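Local coordinates for protein putative NADH-depentdent flavin oxidoreductase (Cupriavidus metallidurans, PDB 5OCS) that probably uses NADPH and a bound flavin mononucleotide to reduce activated carbon-carbon double bonds, as an ene-reductase of the Old Yellow Enzyme family, at residues M45-A50 with N346-Y351; E213-V218 with R226-R231. All blocks are in the same frame, centred on the assembly; numbering follows the deposited sequence.

Contact 1: residues M45-A50 with N346-Y351; sequences MALSGA and NAPKQY
Leu-47 and Pro-348 make the apolar half of this contact, where the turn that follows helix 36-46 of the TIM barrel meets the loop after helix 333-341, probably part of the enzyme's C-terminal extension. Leu-47 is the first residue to leave helical geometry, and its carbonyl O lies 3.8 Å from Pro-348 CD. Alongside, the branch carbon CD2 of Leu-47 lies 4.2 Å from the ring atom CG of Pro-348. Both residues are buried, and part of the cover comes from the second subunit, whose Trp-37 packs on Leu-47 and also meets the ring of Tyr-351. The OH of Tyr-351 is hydrogen-bonded to ND1 of His-41 in that subunit.

The side toward Gly-49 and Asn-346 is bridged by water: although the backbones come close, with Gly-49 CA 3.5 Å from Asn-346 O, no direct hydrogen bond joins the two segments. Water 1 donates to Gly-49 O at 2.7 Å and accepts from Asn-346 N at 3.0 Å, while its link to the side-chain ND2 of Asn-346 is weak. Gly-49 O has a further partner in Asn-17 ND2. Gly-49 has a positive phi, 79°, a conformation that glycine adopts readily.

An ST turn shapes the loop that carries Gly-49. A chi1 of 67° sets Ser-48 OG between its own backbone N and carbonyl carbon, from where it accepts from Ala-50 N in a long but nearly straight bond, N-H...O 166°, and also donates to Met-45 O at 2.7 Å, lying in the plane of that carbonyl.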
ATOM      1  N   MET D  45      -2.190  -1.134   5.092  1.00 11.00           N
ATOM      2  CA  MET D  45      -3.073  -1.955   5.895  1.00 11.74           C
ATOM      3  C   MET D  45      -4.333  -1.178   6.298  1.00 11.60           C
ATOM      4  O   MET D  45      -5.450  -1.704   6.208  1.00 10.47           O
ATOM      5  CB  MET D  45      -2.332  -2.464   7.138  1.00 12.39           C
ATOM      6  CG  MET D  45      -1.226  -3.466   6.907  1.00 13.26           C
ATOM      7  SD  MET D  45      -1.640  -4.987   6.023  1.00 16.49           S
ATOM      8  CE  MET D  45      -1.258  -4.598   4.358  1.00 14.40           C
ATOM      9  N   ALA D  46      -4.151   0.090   6.707  1.00 11.10           N
ATOM     10  CA  ALA D  46      -5.239   0.917   7.181  1.00 11.51           C
ATOM     11  C   ALA D  46      -6.243   1.281   6.084  1.00 11.50           C
ATOM     12  O   ALA D  46      -7.378   1.651   6.427  1.00 12.62           O
ATOM     13  CB  ALA D  46      -4.709   2.188   7.857  1.00 12.13           C
ATOM     14  N   LEU D  47      -5.838   1.200   4.811  1.00 10.96           N
ATOM     15  CA  LEU D  47      -6.691   1.506   3.665  1.00 11.89           C
ATOM     16  C   LEU D  47      -7.312   0.298   2.986  1.00 10.68           C
ATOM     17  O   LEU D  47      -7.935   0.418   1.921  1.00 10.74           O
ATOM     18  CB  LEU D  47      -5.862   2.331   2.665  1.00 13.44           C
ATOM     19  CG  LEU D  47      -5.466   3.691   3.303  1.00 14.22           C
ATOM     20  CD1 LEU D  47      -4.485   4.457   2.420  1.00 16.12           C
ATOM     21  CD2 LEU D  47      -6.619   4.600   3.655  1.00 15.08           C
ATOM     22  N   SER D  48      -7.199  -0.862   3.628  1.00  9.09           N
ATOM     23  CA  SER D  48      -7.629  -2.124   3.083  1.00  8.88           C
ATOM     24  C   SER D  48      -9.115  -2.426   3.149  1.00  8.97           C
ATOM     25  O   SER D  48      -9.535  -3.406   2.548  1.00  8.79           O
ATOM     26  CB  SER D  48      -6.919  -3.250   3.792  1.00  8.50           C
ATOM     27  OG  SER D  48      -7.342  -3.305   5.140  1.00  8.52           O
ATOM     28  N   GLY D  49      -9.861  -1.624   3.906  1.00  9.23           N
ATOM     29  CA  GLY D  49     -11.258  -1.883   4.182  1.00  9.42           C
ATOM     30  C   GLY D  49     -11.554  -2.902   5.245  1.00  9.52           C
ATOM     31  O   GLY D  49     -12.728  -3.211   5.507  1.00 10.11           O
ATOM     32  N   ALA D  50     -10.525  -3.444   5.895  1.00  9.59           N
ATOM     33  CA  ALA D  50     -10.756  -4.313   7.059  1.00  9.51           C
ATOM     34  C   ALA D  50     -11.377  -3.469   8.175  1.00  9.48           C
ATOM     35  O   ALA D  50     -11.224  -2.231   8.235  1.00  9.64           O
ATOM     36  CB  ALA D  50      -9.419  -4.895   7.540  1.00  9.96           C
ATOM     37  N   ASN D 346     -15.163   0.300   2.770  1.00 16.87           N
ATOM     38  CA  ASN D 346     -14.607   1.647   2.748  1.00 19.43           C
ATOM     39  C   ASN D 346     -13.285   1.637   2.041  1.00 18.16           C
ATOM     40  O   ASN D 346     -12.383   0.930   2.457  1.00 21.21           O
ATOM     41  CB  ASN D 346     -14.308   2.106   4.157  1.00 22.29           C
ATOM     42  CG  ASN D 346     -15.525   2.457   4.895  1.00 24.24           C
ATOM     43  OD1 ASN D 346     -16.103   3.495   4.656  1.00 32.63           O
ATOM     44  ND2 ASN D 346     -15.941   1.588   5.812  1.00 28.47           N
ATOM     45  N   ALA D 347     -13.182   2.394   0.964  1.00 13.76           N
ATOM     46  CA  ALA D 347     -11.938   2.521   0.241  1.00 12.47           C
ATOM     47  C   ALA D 347     -11.673   4.036   0.140  1.00 10.58           C
ATOM     48  O   ALA D 347     -12.603   4.836   0.095  1.00  9.70           O
ATOM     49  CB  ALA D 347     -12.009   1.880  -1.149  1.00 12.20           C
ATOM     50  N   PRO D 348     -10.387   4.401   0.133  1.00 10.10           N
ATOM     51  CA  PRO D 348     -10.086   5.815  -0.010  1.00  9.68           C
ATOM     52  C   PRO D 348     -10.573   6.323  -1.361  1.00  9.51           C
ATOM     53  O   PRO D 348     -10.424   5.616  -2.377  1.00  9.80           O
ATOM     54  CB  PRO D 348      -8.559   5.850   0.063  1.00 10.08           C
ATOM     55  CG  PRO D 348      -8.104   4.508  -0.285  1.00  9.85           C
ATOM     56  CD  PRO D 348      -9.178   3.579   0.150  1.00 10.12           C
ATOM     57  N   LYS D 349     -11.091   7.551  -1.369  1.00 10.06           N
ATOM     58  CA  LYS D 349     -11.607   8.176  -2.600  1.00  9.49           C
ATOM     59  C   LYS D 349     -10.601   8.179  -3.726  1.00  9.24           C
ATOM     60  O   LYS D 349     -10.973   8.161  -4.894  1.00  8.79           O
ATOM     61  CB  LYS D 349     -12.059   9.620  -2.313  1.00 10.13           C
ATOM     62  CG  LYS D 349     -10.942  10.548  -1.790  1.00 10.85           C
ATOM     63  CD  LYS D 349     -11.453  11.796  -1.052  1.00 13.06           C
ATOM     64  CE  LYS D 349     -10.311  12.505  -0.351  1.00 14.48           C
ATOM     65  NZ  LYS D 349     -10.811  13.630   0.476  1.00 16.54           N
ATOM     66  N   GLN D 350      -9.305   8.282  -3.392  1.00  8.42           N
ATOM     67  CA  GLN D 350      -8.252   8.298  -4.428  1.00  8.58           C
ATOM     68  C   GLN D 350      -8.243   7.033  -5.305  1.00  8.95           C
ATOM     69  O   GLN D 350      -7.696   7.034  -6.429  1.00  9.09           O
ATOM     70  CB  GLN D 350      -6.859   8.453  -3.837  1.00  8.53           C
ATOM     71  CG  GLN D 350      -6.546   9.755  -3.126  1.00  9.28           C
ATOM     72  CD  GLN D 350      -7.016   9.841  -1.657  1.00  9.75           C
ATOM     73  OE1 GLN D 350      -7.816   9.023  -1.160  1.00  9.68           O
ATOM     74  NE2 GLN D 350      -6.592  10.904  -0.982  1.00 10.93           N
ATOM     75  N   TYR D 351      -8.826   5.935  -4.780  1.00  8.81           N
ATOM     76  CA  TYR D 351      -8.829   4.652  -5.447  1.00  8.98           C
ATOM     77  C   TYR D 351     -10.207   4.195  -5.901  1.00  9.68           C
ATOM     78  O   TYR D 351     -10.352   3.084  -6.417  1.00  9.43           O
ATOM     79  CB  TYR D 351      -8.249   3.601  -4.507  1.00  9.00           C
ATOM     80  CG  TYR D 351      -6.804   3.726  -4.140  1.00  8.49           C
ATOM     81  CD1 TYR D 351      -5.928   4.550  -4.831  1.00  8.39           C
ATOM     82  CD2 TYR D 351      -6.310   2.998  -3.060  1.00  8.83           C
ATOM     83  CE1 TYR D 351      -4.591   4.617  -4.500  1.00  8.94           C
ATOM     84  CE2 TYR D 351      -4.978   3.061  -2.684  1.00  8.51           C
ATOM     85  CZ  TYR D 351      -4.112   3.861  -3.424  1.00  8.65           C
ATOM     86  OH  TYR D 351      -2.784   3.907  -3.053  1.00  8.83           O
TER
HETATM   87  O   HOH W   1     -14.807  -1.458   5.118  1.00 16.79           O

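Contact 2: residues E213-V218 with R226-R231; sequences EVFDAV and RPVWMR
A chi1 of 170° swings the Phe-215 ring out from helix 204-221 onto strand 228-233 of the barrel, one helical turn before Val-218. CG1 of Val-228 serves both residues. It lies 3.6 Å from Val-218 CG1, the two side chains meeting at a slant, and 3.7 Å from CE1 of the phenyl ring, which it approaches obliquely. The ring edge itself is turned to the strand backbone: the carbonyl O of Val-228 lies in the ring plane, 3.8 Å from CE1, and Trp-229 CA is also near that plane at the edge.

Met-230, two residues further along the strand, covers the Phe-215 end of the patch. Its side chain runs extended from the backbone until it bends at chi3 (-72°), which carries the terminal methyl CE to 3.7 Å from Phe-215 CB. Trp-229, between Val-228 and Met-230, points its side chain to the other side of the strand, where NE1 is hydrogen-bonded to OE1 of Glu-176.

Helix and strand run nearly antiparallel, 155° between their directions, with their axes 9.1 Å apart, as expected where a TIM-barrel helix returns the chain to the next strand. Helix 150-169 flanks one side through Phe-160, which touches Val-214 and Val-218. From helix 244-256, Leu-254 reaches Phe-215 and Met-230, while Val-218 also packs on Ile-175 and Val-177 of the adjacent strand 175-179.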
ATOM      1  N   GLU D 213      -1.905 -10.700  36.116  1.00 13.79           N
ATOM      2  CA  GLU D 213      -1.439  -9.423  36.741  1.00 14.39           C
ATOM      3  C   GLU D 213      -1.148  -8.371  35.675  1.00 14.20           C
ATOM      4  O   GLU D 213      -1.502  -7.192  35.807  1.00 13.93           O
ATOM      5  CB  GLU D 213      -0.202  -9.597  37.600  1.00 15.57           C
ATOM      6  CG  GLU D 213      -0.513 -10.333  38.908  1.00 16.82           C
ATOM      7  CD  GLU D 213       0.702 -10.687  39.688  1.00 18.08           C
ATOM      8  OE1 GLU D 213       1.824 -10.411  39.203  1.00 20.19           O
ATOM      9  OE2 GLU D 213       0.539 -11.239  40.808  1.00 20.63           O
ATOM     10  N   VAL D 214      -0.492  -8.815  34.608  1.00 13.84           N
ATOM     11  CA  VAL D 214      -0.113  -7.886  33.533  1.00 14.01           C
ATOM     12  C   VAL D 214      -1.367  -7.388  32.862  1.00 13.61           C
ATOM     13  O   VAL D 214      -1.528  -6.145  32.682  1.00 13.37           O
ATOM     14  CB  VAL D 214       0.839  -8.541  32.511  1.00 14.13           C
ATOM     15  CG1 VAL D 214       1.130  -7.607  31.329  1.00 15.25           C
ATOM     16  CG2 VAL D 214       2.129  -8.877  33.210  1.00 13.77           C
ATOM     17  N   PHE D 215      -2.258  -8.319  32.488  1.00 12.42           N
ATOM     18  CA  PHE D 215      -3.522  -7.941  31.874  1.00 13.85           C
ATOM     19  C   PHE D 215      -4.258  -6.941  32.773  1.00 13.95           C
ATOM     20  O   PHE D 215      -4.750  -5.905  32.292  1.00 14.19           O
ATOM     21  CB  PHE D 215      -4.445  -9.125  31.621  1.00 14.07           C
ATOM     22  CG  PHE D 215      -5.803  -8.711  31.215  1.00 15.02           C
ATOM     23  CD1 PHE D 215      -6.082  -8.432  29.887  1.00 15.48           C
ATOM     24  CD2 PHE D 215      -6.787  -8.519  32.166  1.00 15.21           C
ATOM     25  CE1 PHE D 215      -7.312  -7.964  29.522  1.00 14.78           C
ATOM     26  CE2 PHE D 215      -8.024  -8.053  31.804  1.00 16.58           C
ATOM     27  CZ  PHE D 215      -8.292  -7.784  30.473  1.00 16.07           C
ATOM     28  N   ASP D 216      -4.366  -7.260  34.064  1.00 13.07           N
ATOM     29  CA  ASP D 216      -5.056  -6.342  35.009  1.00 14.89           C
ATOM     30  C   ASP D 216      -4.433  -4.985  35.065  1.00 14.62           C
ATOM     31  O   ASP D 216      -5.144  -3.985  35.073  1.00 16.17           O
ATOM     32  CB  ASP D 216      -5.087  -6.931  36.444  1.00 16.37           C
ATOM     33  CG  ASP D 216      -6.062  -8.094  36.572  1.00 17.88           C
ATOM     34  OD1 ASP D 216      -6.961  -8.235  35.709  1.00 19.02           O
ATOM     35  OD2 ASP D 216      -5.937  -8.858  37.568  1.00 19.84           O
ATOM     36  N   ALA D 217      -3.112  -4.929  35.076  1.00 14.63           N
ATOM     37  CA  ALA D 217      -2.435  -3.662  35.128  1.00 14.65           C
ATOM     38  C   ALA D 217      -2.665  -2.814  33.888  1.00 14.66           C
ATOM     39  O   ALA D 217      -2.862  -1.593  33.996  1.00 15.12           O
ATOM     40  CB  ALA D 217      -0.962  -3.858  35.374  1.00 15.05           C
ATOM     41  N   VAL D 218      -2.658  -3.463  32.722  1.00 13.65           N
ATOM     42  CA  VAL D 218      -2.969  -2.799  31.459  1.00 12.63           C
ATOM     43  C   VAL D 218      -4.408  -2.307  31.424  1.00 12.87           C
ATOM     44  O   VAL D 218      -4.687  -1.169  31.004  1.00 13.57           O
ATOM     45  CB  VAL D 218      -2.681  -3.728  30.265  1.00 12.44           C
ATOM     46  CG1 VAL D 218      -3.303  -3.170  28.979  1.00 12.09           C
ATOM     47  CG2 VAL D 218      -1.162  -3.912  30.109  1.00 11.66           C
ATOM     48  N   ARG D 226     -12.087   1.962  26.233  1.00 15.39           N
ATOM     49  CA  ARG D 226     -11.426   1.336  25.110  1.00 13.03           C
ATOM     50  C   ARG D 226     -11.110  -0.112  25.475  1.00 11.65           C
ATOM     51  O   ARG D 226     -10.766  -0.374  26.611  1.00 11.97           O
ATOM     52  CB  ARG D 226     -10.134   2.069  24.777  1.00 12.48           C
ATOM     53  CG  ARG D 226     -10.312   3.583  24.624  1.00 13.07           C
ATOM     54  CD  ARG D 226      -9.013   4.241  24.194  1.00 13.86           C
ATOM     55  NE  ARG D 226      -9.044   5.710  24.377  1.00 14.27           N
ATOM     56  CZ  ARG D 226      -8.053   6.536  24.081  1.00 14.40           C
ATOM     57  NH1 ARG D 226      -6.917   6.103  23.562  1.00 13.83           N
ATOM     58  NH2 ARG D 226      -8.179   7.834  24.338  1.00 15.36           N
ATOM     59  N   PRO D 227     -11.212  -1.020  24.516  1.00 10.79           N
ATOM     60  CA  PRO D 227     -11.059  -2.463  24.795  1.00 10.72           C
ATOM     61  C   PRO D 227      -9.610  -2.882  25.025  1.00 10.56           C
ATOM     62  O   PRO D 227      -8.700  -2.356  24.411  1.00 10.74           O
ATOM     63  CB  PRO D 227     -11.605  -3.132  23.510  1.00 10.70           C
ATOM     64  CG  PRO D 227     -11.337  -2.110  22.431  1.00 10.98           C
ATOM     65  CD  PRO D 227     -11.643  -0.791  23.128  1.00 10.76           C
ATOM     66  N   VAL D 228      -9.437  -3.843  25.912  1.00  9.86           N
ATOM     67  CA  VAL D 228      -8.172  -4.479  26.144  1.00 10.42           C
ATOM     68  C   VAL D 228      -8.480  -5.972  26.160  1.00 10.07           C
ATOM     69  O   VAL D 228      -9.486  -6.420  26.759  1.00 11.10           O
ATOM     70  CB  VAL D 228      -7.553  -4.055  27.484  1.00 10.49           C
ATOM     71  CG1 VAL D 228      -6.271  -4.855  27.798  1.00 11.46           C
ATOM     72  CG2 VAL D 228      -7.307  -2.589  27.510  1.00 11.05           C
ATOM     73  N   TRP D 229      -7.611  -6.749  25.529  1.00  9.45           N
ATOM     74  CA  TRP D 229      -7.799  -8.194  25.445  1.00  9.34           C
ATOM     75  C   TRP D 229      -6.449  -8.903  25.426  1.00  9.21           C
ATOM     76  O   TRP D 229      -5.410  -8.253  25.542  1.00  9.59           O
ATOM     77  CB  TRP D 229      -8.684  -8.555  24.245  1.00  9.09           C
ATOM     78  CG  TRP D 229      -8.076  -8.349  22.893  1.00  9.31           C
ATOM     79  CD1 TRP D 229      -7.377  -9.250  22.144  1.00  9.59           C
ATOM     80  CD2 TRP D 229      -8.127  -7.153  22.109  1.00  9.38           C
ATOM     81  NE1 TRP D 229      -6.992  -8.687  20.957  1.00  9.55           N
ATOM     82  CE2 TRP D 229      -7.443  -7.399  20.918  1.00  9.71           C
ATOM     83  CE3 TRP D 229      -8.658  -5.890  22.325  1.00  9.91           C
ATOM     84  CZ2 TRP D 229      -7.302  -6.427  19.927  1.00  9.78           C
ATOM     85  CZ3 TRP D 229      -8.537  -4.943  21.330  1.00 10.14           C
ATOM     86  CH2 TRP D 229      -7.843  -5.194  20.178  1.00  9.76           C
ATOM     87  N   MET D 230      -6.475 -10.223  25.347  1.00  9.88           N
ATOM     88  CA  MET D 230      -5.241 -11.002  25.284  1.00 10.38           C
ATOM     89  C   MET D 230      -5.240 -11.940  24.108  1.00 10.04           C
ATOM     90  O   MET D 230      -6.276 -12.518  23.732  1.00 10.86           O
ATOM     91  CB  MET D 230      -5.035 -11.820  26.583  1.00 11.20           C
ATOM     92  CG  MET D 230      -3.650 -12.448  26.718  1.00 11.67           C
ATOM     93  SD  MET D 230      -3.415 -13.294  28.308  1.00 13.56           S
ATOM     94  CE  MET D 230      -3.309 -11.893  29.370  1.00 14.14           C
ATOM     95  N   ARG D 231      -4.030 -12.166  23.602  1.00 10.45           N
ATOM     96  CA  ARG D 231      -3.749 -13.153  22.584  1.00 10.39           C
ATOM     97  C   ARG D 231      -3.279 -14.405  23.286  1.00 10.45           C
ATOM     98  O   ARG D 231      -2.365 -14.319  24.087  1.00  9.56           O
ATOM     99  CB  ARG D 231      -2.622 -12.635  21.676  1.00 11.27           C
ATOM    100  CG  ARG D 231      -2.183 -13.573  20.564  1.00 11.86           C
ATOM    101  CD  ARG D 231      -3.264 -13.802  19.524  1.00 14.04           C
ATOM    102  NE  ARG D 231      -2.669 -14.266  18.260  1.00 15.76           N
ATOM    103  CZ  ARG D 231      -2.137 -13.498  17.309  1.00 15.98           C
ATOM    104  NH1 ARG D 231      -2.207 -12.181  17.373  1.00 16.56           N
ATOM    105  NH2 ARG D 231      -1.582 -14.080  16.254  1.00 14.79           N
TER

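Overall arrangement
Contact 2 is nested within the long loop that contact 1 closes; their centres are 29 Å apart and their nearest atoms about 13 Å. Contact 2 lies in the barrel wall, about 12 Å from the chain centre, whereas contact 1 is peripheral, about 21 Å out, where the second subunit joins in. Strand 228-233 carries Arg-231, an FMN-binding residue, but no FMN is bound at this chain's own site here: NH2 of Arg-231 is hydrogen-bonded to citric acid, probably from the crystallisation liquor, while NH1 forms a salt bridge with Glu-176 and NE a hydrogen bond with Ser-265. The FMN about 11 Å from the side chain of Pro-348 in contact 1 is not in that site.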